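Local coordinates for protein glycerate dehydrogenase/glyoxylate reductase (Thermus thermophilus, PDB 2CUK) that probably reduces glyoxylate and hydroxypyruvate to the corresponding 2-hydroxyacids with a nicotinamide cofactor, at residues V97-T102 with G153-A158. Residues are numbered along the deposited sequence; the frame is centred on the assembly and turned at random.
Sequences VLTEAT and GRIGQA
Leu98 O is gripped twice by Thr102: Thr102 OG1 lies 2.6 Å from Leu98 O, and Thr102 N lies 3.1 Å from Leu98 O, the two donors coming from opposite faces of the carbonyl plane. The same threonine meets Ile155 across the contact: Thr102 CG2 sits 3.9 Å from Ile155 CD1, the two side chains crossing at a slant, and Leu98 CD1, from the N-cap position of the same helix, approaches that same methyl. With OG1 turned back beside the backbone N (chi1 -53°), Thr102 serves Leu98 O and still offers its methyl to the isoleucine. A valine here would probably leave Leu98 O with just the backbone N-H of the pair and so hold the first turn less firmly.

One turn earlier, Thr99 does the closest packing. Thr99 CG2 rests 3.6 Å from Arg154 O and also approaches Ala158 CB, while OG1 bonds back to Gly96 O. Arg154 touches with CB, 3.8 Å from Thr99 CG2, before its extended chain leads off. Glu100 bends at chi2 to bring OE2 within 3.9 Å of Ala158 CB, and OE1 forms a salt bridge with Arg162, further along helix 154-165.

No hydrogen bond joins the segments: the start of helix 99-114 packs largely through methyl groups on the start of helix 154-165, where Gly153 and Gly156 are consistent with the GxGxxG turn that binds the dinucleotide in Rossmann folds.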
loop_
_atom_site.group_PDB
_atom_site.type_symbol
_atom_site.label_atom_id
_atom_site.label_comp_id
_atom_site.label_asym_id
_atom_site.label_seq_id
_atom_site.Cartn_x
_atom_site.Cartn_y
_atom_site.Cartn_z
ATOM N N VAL A 97 -10.697 13.546 13.027
ATOM C CA VAL A 97 -11.368 12.586 12.155
ATOM C C VAL A 97 -10.614 11.946 10.983
ATOM O O VAL A 97 -10.784 10.753 10.717
ATOM C CB VAL A 97 -12.667 13.218 11.606
ATOM C CG1 VAL A 97 -13.372 12.255 10.666
ATOM C CG2 VAL A 97 -13.579 13.601 12.773
ATOM N N LEU A 98 -9.788 12.712 10.278
ATOM C CA LEU A 98 -9.085 12.158 9.121
ATOM C C LEU A 98 -7.625 11.769 9.339
ATOM O O LEU A 98 -6.905 11.497 8.376
ATOM C CB LEU A 98 -9.180 13.144 7.949
ATOM C CG LEU A 98 -8.742 14.594 8.193
ATOM C CD1 LEU A 98 -7.256 14.662 8.474
ATOM C CD2 LEU A 98 -9.081 15.436 6.967
ATOM N N THR A 99 -7.196 11.720 10.597
ATOM C CA THR A 99 -5.810 11.388 10.921
ATOM C C THR A 99 -5.362 10.006 10.444
ATOM O O THR A 99 -4.423 9.889 9.652
ATOM C CB THR A 99 -5.565 11.488 12.442
ATOM O OG1 THR A 99 -5.923 12.802 12.896
ATOM C CG2 THR A 99 -4.104 11.237 12.763
ATOM N N GLU A 100 -6.036 8.966 10.930
ATOM C CA GLU A 100 -5.712 7.589 10.573
ATOM C C GLU A 100 -5.786 7.313 9.080
ATOM O O GLU A 100 -4.937 6.608 8.527
ATOM C CB GLU A 100 -6.647 6.630 11.307
ATOM C CG GLU A 100 -6.520 6.688 12.819
ATOM C CD GLU A 100 -5.124 6.339 13.284
ATOM O OE1 GLU A 100 -4.623 5.264 12.892
ATOM O OE2 GLU A 100 -4.530 7.135 14.040
ATOM N N ALA A 101 -6.810 7.858 8.434
ATOM C CA ALA A 101 -7.008 7.664 6.999
ATOM C C ALA A 101 -5.855 8.266 6.196
ATOM O O ALA A 101 -5.348 7.653 5.255
ATOM C CB ALA A 101 -8.337 8.296 6.569
ATOM N N THR A 102 -5.450 9.473 6.572
ATOM C CA THR A 102 -4.359 10.157 5.887
ATOM C C THR A 102 -3.051 9.416 6.122
ATOM O O THR A 102 -2.209 9.320 5.224
ATOM C CB THR A 102 -4.218 11.597 6.394
ATOM O OG1 THR A 102 -5.487 12.250 6.289
ATOM C CG2 THR A 102 -3.174 12.367 5.568
ATOM N N GLY A 153 2.676 16.384 13.912
ATOM C CA GLY A 153 1.369 16.530 14.521
ATOM C C GLY A 153 0.773 15.142 14.662
ATOM O O GLY A 153 1.510 14.155 14.675
ATOM N N ARG A 154 -0.551 15.047 14.746
ATOM C CA ARG A 154 -1.204 13.747 14.892
ATOM C C ARG A 154 -0.956 12.813 13.706
ATOM O O ARG A 154 -0.687 11.626 13.890
ATOM C CB ARG A 154 -2.709 13.931 15.104
ATOM C CG ARG A 154 -3.065 14.557 16.452
ATOM C CD ARG A 154 -4.569 14.703 16.628
ATOM N NE ARG A 154 -4.910 15.390 17.872
ATOM C CZ ARG A 154 -4.711 14.895 19.092
ATOM N NH1 ARG A 154 -4.171 13.694 19.250
ATOM N NH2 ARG A 154 -5.046 15.610 20.157
ATOM N N ILE A 155 -1.045 13.341 12.490
ATOM C CA ILE A 155 -0.816 12.510 11.312
ATOM C C ILE A 155 0.618 11.992 11.298
ATOM O O ILE A 155 0.851 10.800 11.114
ATOM C CB ILE A 155 -1.121 13.291 10.013
ATOM C CG1 ILE A 155 -2.609 13.650 9.980
ATOM C CG2 ILE A 155 -0.759 12.445 8.782
ATOM C CD1 ILE A 155 -3.029 14.480 8.792
ATOM N N GLY A 156 1.580 12.887 11.510
ATOM C CA GLY A 156 2.974 12.475 11.525
ATOM C C GLY A 156 3.232 11.388 12.554
ATOM O O GLY A 156 3.986 10.449 12.307
ATOM N N GLN A 157 2.605 11.513 13.718
ATOM C CA GLN A 157 2.778 10.524 14.771
ATOM C C GLN A 157 2.124 9.200 14.391
ATOM O O GLN A 157 2.633 8.135 14.727
ATOM C CB GLN A 157 2.194 11.052 16.084
ATOM C CG GLN A 157 2.984 12.223 16.664
ATOM C CD GLN A 157 2.362 12.783 17.927
ATOM O OE1 GLN A 157 2.128 12.057 18.897
ATOM N NE2 GLN A 157 2.094 14.083 17.921
ATOM N N ALA A 158 0.989 9.272 13.698
ATOM C CA ALA A 158 0.294 8.064 13.267
ATOM C C ALA A 158 1.146 7.368 12.209
ATOM O O ALA A 158 1.211 6.145 12.163
ATOM C CB ALA A 158 -1.069 8.417 12.690
#